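Local atomic coordinates of exopolysaccharide biosynthesis protein (Pantoea stewartii subsp. stewartii DC283, PDB entry 6TGF), a protein that modifies the glycan biofilm of its bacterium, probably as a hydrolase of exopolysaccharide, and has a phage tailspike-like parallel beta-helix fold. Residues Pro49-Asn55 with Lys178-Leu182; Pro126-Met130 with Asn142-Ser147. All blocks are in the same frame, centred on the assembly; numbering follows the deposited sequence.

Overall arrangement
Both contacts lie near the N-terminal end of the elongated chain, far from its centre. Their centres are about 14 Å apart. The chain first passes Pro49-Asn55, on strand 48-51 and the start of helix 53-57. It then reaches Pro126-Met130 and turns back through Asn142-Ser147. Interaction 2 closes this short loop, a hairpin of strands 129-134 and 139-143. Only later does Lys178-Leu182 return to Pro49-Asn55 and close the long loop of interaction 1, so interaction 2 nests within it without crossing. Interaction 1 ties edge strand 48-51 and helix 53-57 to the loop leading into strand 187-190. Ile50 packs on His128, and Leu51 on Met130, joining the two contacts.

Interaction 1: residues Pro49-Asn55 with Lys178-Leu182; sequences PILTPEN and KTRPL
Asn55 reaches across from the first turn of helix 53-57 to the backbone of Arg180. Just before the helix, Ile50 and Leu51 form a classic beta bulge opposite Leu122, at an outer strand of an antiparallel sheet in the head-binding region. The Asn55 amide spans both sides. Asn55 ND2 donates to Arg180 O (2.7 Å, N-H...O 147°), approaching nearly along the C=O axis. Asn55 OD1 accepts from Thr52 N (2.9 Å), and this second bond limits rotation of the amide. With CG beside the backbone N (chi1 -71°), the amide is placed between its two partners.

The Arg180 side chain runs alongside the backbone carbonyls of Pro49 and Ile50. Its CD lies 3.3 Å from Ile50 O, and the guanidinium meets Pro49 O obliquely. Phe208 and Phe224 also touch this side chain. Glu54 bends at chi2 (82°), and its aliphatic part passes across Thr179, with CB 3.4 Å from Thr179 OG1. That hydroxyl is bonded to Asp175 O. Glu54 OE1 turns back to accept from Thr52 OG1, through its anti lone pair. At the other end, Leu51 and Leu182 cross at about a right angle, CD2 to CD2 at 3.6 Å. A water joins the Thr52 hydroxyl to the other backbone: it donates to Thr52 OG1 and Lys178 O and accepts from Arg180 N at 2.7 Å.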
loop_
_atom_site.group_PDB
_atom_site.type_symbol
_atom_site.label_atom_id
_atom_site.label_comp_id
_atom_site.label_asym_id
_atom_site.label_seq_id
_atom_site.Cartn_x
_atom_site.Cartn_y
_atom_site.Cartn_z
ATOM N N PRO B 49 31.151 -7.529 -54.475
ATOM C CA PRO B 49 30.050 -6.716 -54.989
ATOM C C PRO B 49 29.833 -5.482 -54.099
ATOM O O PRO B 49 29.395 -5.653 -52.974
ATOM C CB PRO B 49 28.833 -7.658 -54.956
ATOM C CG PRO B 49 29.427 -9.048 -54.851
ATOM C CD PRO B 49 30.705 -8.869 -54.062
ATOM N N ILE B 50 30.172 -4.290 -54.604
ATOM C CA ILE B 50 30.062 -2.995 -53.864
ATOM C C ILE B 50 28.683 -2.376 -54.121
ATOM O O ILE B 50 28.227 -1.598 -53.261
ATOM C CB ILE B 50 31.210 -2.023 -54.223
ATOM C CG1 ILE B 50 31.207 -1.611 -55.698
ATOM C CG2 ILE B 50 32.554 -2.604 -53.807
ATOM C CD1 ILE B 50 31.909 -0.298 -55.969
ATOM N N LEU B 51 28.057 -2.691 -55.261
ATOM C CA LEU B 51 26.706 -2.203 -55.649
ATOM C C LEU B 51 25.935 -3.328 -56.351
ATOM O O LEU B 51 26.504 -3.955 -57.263
ATOM C CB LEU B 51 26.854 -0.981 -56.562
ATOM C CG LEU B 51 27.558 0.227 -55.945
ATOM C CD1 LEU B 51 27.885 1.264 -57.008
ATOM C CD2 LEU B 51 26.717 0.846 -54.837
ATOM N N THR B 52 24.686 -3.557 -55.929
ATOM C CA THR B 52 23.779 -4.634 -56.414
ATOM C C THR B 52 22.438 -4.003 -56.785
ATOM O O THR B 52 22.254 -2.804 -56.585
ATOM C CB THR B 52 23.656 -5.734 -55.350
ATOM O OG1 THR B 52 23.002 -5.172 -54.212
ATOM C CG2 THR B 52 24.992 -6.316 -54.943
ATOM N N PRO B 53 21.465 -4.763 -57.346
ATOM C CA PRO B 53 20.143 -4.213 -57.659
ATOM C C PRO B 53 19.468 -3.570 -56.435
ATOM O O PRO B 53 18.767 -2.591 -56.607
ATOM C CB PRO B 53 19.348 -5.436 -58.143
ATOM C CG PRO B 53 20.408 -6.379 -58.667
ATOM C CD PRO B 53 21.577 -6.180 -57.726
ATOM N N GLU B 54 19.719 -4.125 -55.244
ATOM C CA GLU B 54 19.197 -3.636 -53.937
ATOM C C GLU B 54 19.572 -2.162 -53.729
ATOM O O GLU B 54 18.792 -1.457 -53.069
ATOM C CB GLU B 54 19.735 -4.486 -52.781
ATOM C CG GLU B 54 19.042 -5.832 -52.629
ATOM C CD GLU B 54 19.541 -6.936 -53.545
ATOM O OE1 GLU B 54 20.719 -6.885 -53.954
ATOM O OE2 GLU B 54 18.750 -7.852 -53.847
ATOM N N ASN B 55 20.721 -1.723 -54.256
ATOM C CA ASN B 55 21.216 -0.322 -54.154
ATOM C C ASN B 55 20.363 0.601 -55.036
ATOM O O ASN B 55 20.235 1.785 -54.675
ATOM C CB ASN B 55 22.700 -0.210 -54.513
ATOM C CG ASN B 55 23.602 -0.815 -53.459
ATOM O OD1 ASN B 55 24.092 -1.932 -53.619
ATOM N ND2 ASN B 55 23.811 -0.096 -52.369
ATOM N N LYS B 178 20.372 -7.528 -47.476
ATOM C CA LYS B 178 20.859 -7.743 -48.867
ATOM C C LYS B 178 21.359 -6.426 -49.478
ATOM O O LYS B 178 21.988 -6.487 -50.552
ATOM C CB LYS B 178 19.742 -8.348 -49.722
ATOM C CG LYS B 178 19.456 -9.818 -49.450
ATOM C CD LYS B 178 18.145 -10.296 -50.033
ATOM C CE LYS B 178 18.060 -11.804 -50.127
ATOM N NZ LYS B 178 16.795 -12.246 -50.759
ATOM N N THR B 179 21.095 -5.286 -48.830
ATOM C CA THR B 179 21.458 -3.930 -49.321
ATOM C C THR B 179 22.776 -3.486 -48.679
ATOM O O THR B 179 22.753 -3.136 -47.488
ATOM C CB THR B 179 20.348 -2.914 -49.024
ATOM O OG1 THR B 179 19.131 -3.395 -49.597
ATOM C CG2 THR B 179 20.657 -1.532 -49.558
ATOM N N ARG B 180 23.874 -3.487 -49.440
ATOM C CA ARG B 180 25.186 -2.943 -48.995
ATOM C C ARG B 180 25.066 -1.424 -48.892
ATOM O O ARG B 180 24.568 -0.785 -49.817
ATOM C CB ARG B 180 26.305 -3.343 -49.963
ATOM C CG ARG B 180 27.647 -2.684 -49.674
ATOM C CD ARG B 180 28.778 -3.258 -50.504
ATOM N NE ARG B 180 29.597 -4.199 -49.750
ATOM C CZ ARG B 180 30.820 -3.959 -49.282
ATOM N NH1 ARG B 180 31.409 -2.794 -49.487
ATOM N NH2 ARG B 180 31.459 -4.901 -48.610
ATOM N N PRO B 181 25.492 -0.799 -47.768
ATOM C CA PRO B 181 25.543 0.661 -47.674
ATOM C C PRO B 181 26.439 1.271 -48.762
ATOM O O PRO B 181 27.414 0.642 -49.134
ATOM C CB PRO B 181 26.136 0.936 -46.283
ATOM C CG PRO B 181 25.897 -0.337 -45.495
ATOM C CD PRO B 181 25.911 -1.454 -46.518
ATOM N N LEU B 182 26.087 2.468 -49.243
ATOM C CA LEU B 182 26.889 3.235 -50.236
ATOM C C LEU B 182 28.242 3.602 -49.616
ATOM O O LEU B 182 29.263 3.493 -50.323
ATOM C CB LEU B 182 26.126 4.494 -50.661
ATOM C CG LEU B 182 24.977 4.277 -51.644
ATOM C CD1 LEU B 182 24.252 5.586 -51.919
ATOM C CD2 LEU B 182 25.471 3.663 -52.946
HETATM O O HOH W 1 28.691 0.599 -51.728
HETATM O O HOH W 2 24.090 -4.501 -51.937
#

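Interaction 2: residues Pro126-Met130 with Asn142-Ser147; sequences PSHAM and NIPDVS
The imidazole of His128 has Val146 over one face. CG2 of Val146 makes a CH-pi contact, 3.8 Å from the ring centroid and 20° off the ring normal. It sits somewhat toward the rim, nearest CE1 and NE2, while Val146 CG1 reaches the ring at NE2 and CD2. His128 CG lies between the backbone N and the carbonyl carbon (chi1 65°), which folds the ring back over Val146. Ile50 CG2 touches the ring at CE1, and Ile73 touches the His128 side chain. ND1 is hydrogen-bonded to Asn125 O.

A second flat group is the Asp145 carboxylate. Ser147 N meets Asp145 OD1 from above the carboxylate plane, at 3.3 Å, and so forms an Asx turn. Asp145 OD2 accepts from a water 2.9 Å away. The same water is hydrogen-bonded to Ser127 OG, linking the two segments.

The backbones form the end of a beta hairpin. Met130 and Ile143 are an antiparallel hydrogen-bonded pair: Met130 N donates to Ile143 O (2.9 Å), and Ile143 N donates to Met130 O (3.0 Å). Past Ile143 the strand pairing ends, but the chain stays close. Val146 N gives a longer bond to His128 O, at 3.2 Å and nearly straight (166°). Val146 CG1 also packs against Met130 CB, so the valine bridges the ring and the strand. Leu71 and Ile73 of the neighbouring strand touch Met130.

The chemistry is mixed. Val146 packs on the His128 ring face and on Met130 CB, while Asp145 and Ser127 meet through the water. Because Asn125 O can only accept, ND1 of His128 probably carries a proton.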
loop_
_atom_site.group_PDB
_atom_site.type_symbol
_atom_site.label_atom_id
_atom_site.label_comp_id
_atom_site.label_asym_id
_atom_site.label_seq_id
_atom_site.Cartn_x
_atom_site.Cartn_y
_atom_site.Cartn_z
ATOM N N PRO B 126 36.534 -3.252 -51.831
ATOM C CA PRO B 126 35.650 -2.695 -50.805
ATOM C C PRO B 126 36.192 -1.366 -50.255
ATOM O O PRO B 126 35.399 -0.505 -49.922
ATOM C CB PRO B 126 35.591 -3.777 -49.712
ATOM C CG PRO B 126 36.767 -4.688 -50.005
ATOM C CD PRO B 126 36.961 -4.621 -51.504
ATOM N N SER B 127 37.521 -1.240 -50.177
ATOM C CA SER B 127 38.239 0.030 -49.898
ATOM C C SER B 127 38.360 0.823 -51.205
ATOM O O SER B 127 39.171 0.425 -52.062
ATOM C CB SER B 127 39.589 -0.231 -49.276
ATOM O OG SER B 127 40.166 0.973 -48.798
ATOM N N HIS B 128 37.563 1.884 -51.357
ATOM C CA HIS B 128 37.520 2.733 -52.579
ATOM C C HIS B 128 36.958 4.120 -52.257
ATOM O O HIS B 128 36.142 4.235 -51.321
ATOM C CB HIS B 128 36.702 2.045 -53.682
ATOM C CG HIS B 128 35.258 1.869 -53.350
ATOM N ND1 HIS B 128 34.775 0.732 -52.733
ATOM C CD2 HIS B 128 34.191 2.675 -53.546
ATOM C CE1 HIS B 128 33.475 0.843 -52.563
ATOM N NE2 HIS B 128 33.091 2.027 -53.053
ATOM N N ALA B 129 37.401 5.128 -53.012
ATOM C CA ALA B 129 36.756 6.454 -53.135
ATOM C C ALA B 129 35.582 6.324 -54.109
ATOM O O ALA B 129 35.679 5.496 -55.036
ATOM C CB ALA B 129 37.750 7.479 -53.620
ATOM N N MET B 130 34.520 7.106 -53.903
ATOM C CA MET B 130 33.323 7.119 -54.784
ATOM C C MET B 130 32.870 8.566 -54.999
ATOM O O MET B 130 32.755 9.308 -54.002
ATOM C CB MET B 130 32.180 6.301 -54.177
ATOM C CG MET B 130 31.050 6.028 -55.152
ATOM S SD MET B 130 29.624 5.255 -54.351
ATOM C CE MET B 130 30.095 3.529 -54.442
ATOM N N ASN B 142 31.304 13.405 -53.096
ATOM C CA ASN B 142 32.764 13.310 -53.364
ATOM C C ASN B 142 33.428 12.718 -52.117
ATOM O O ASN B 142 33.934 13.496 -51.285
ATOM C CB ASN B 142 33.364 14.658 -53.771
ATOM C CG ASN B 142 34.821 14.560 -54.173
ATOM O OD1 ASN B 142 35.307 13.486 -54.524
ATOM N ND2 ASN B 142 35.525 15.679 -54.135
ATOM N N ILE B 143 33.393 11.389 -51.991
ATOM C CA ILE B 143 33.851 10.636 -50.785
ATOM C C ILE B 143 35.209 10.010 -51.096
ATOM O O ILE B 143 35.308 9.150 -51.969
ATOM C CB ILE B 143 32.803 9.585 -50.369
ATOM C CG1 ILE B 143 31.431 10.224 -50.133
ATOM C CG2 ILE B 143 33.276 8.801 -49.152
ATOM C CD1 ILE B 143 30.279 9.247 -50.166
ATOM N N PRO B 144 36.289 10.417 -50.388
ATOM C CA PRO B 144 37.631 9.902 -50.662
ATOM C C PRO B 144 37.844 8.469 -50.150
ATOM O O PRO B 144 38.711 7.796 -50.666
ATOM C CB PRO B 144 38.541 10.893 -49.923
ATOM C CG PRO B 144 37.700 11.364 -48.756
ATOM C CD PRO B 144 36.278 11.383 -49.278
ATOM N N ASP B 145 37.066 8.048 -49.148
ATOM C CA ASP B 145 37.089 6.668 -48.594
ATOM C C ASP B 145 35.717 6.369 -47.983
ATOM O O ASP B 145 35.364 7.022 -46.983
ATOM C CB ASP B 145 38.223 6.505 -47.578
ATOM C CG ASP B 145 38.410 5.087 -47.060
ATOM O OD1 ASP B 145 37.835 4.153 -47.661
ATOM O OD2 ASP B 145 39.137 4.925 -46.060
ATOM N N VAL B 146 34.987 5.413 -48.566
ATOM C CA VAL B 146 33.601 5.029 -48.154
ATOM C C VAL B 146 33.654 4.267 -46.822
ATOM O O VAL B 146 32.577 4.028 -46.251
ATOM C CB VAL B 146 32.878 4.211 -49.244
ATOM C CG1 VAL B 146 32.788 4.973 -50.558
ATOM C CG2 VAL B 146 33.501 2.838 -49.461
ATOM N N SER B 147 34.853 3.901 -46.351
ATOM C CA SER B 147 35.091 3.184 -45.069
ATOM C C SER B 147 35.231 4.170 -43.901
ATOM O O SER B 147 35.218 3.702 -42.747
ATOM C CB SER B 147 36.300 2.292 -45.177
ATOM O OG SER B 147 36.164 1.384 -46.261
HETATM O O HOH W 3 39.602 2.141 -46.480
#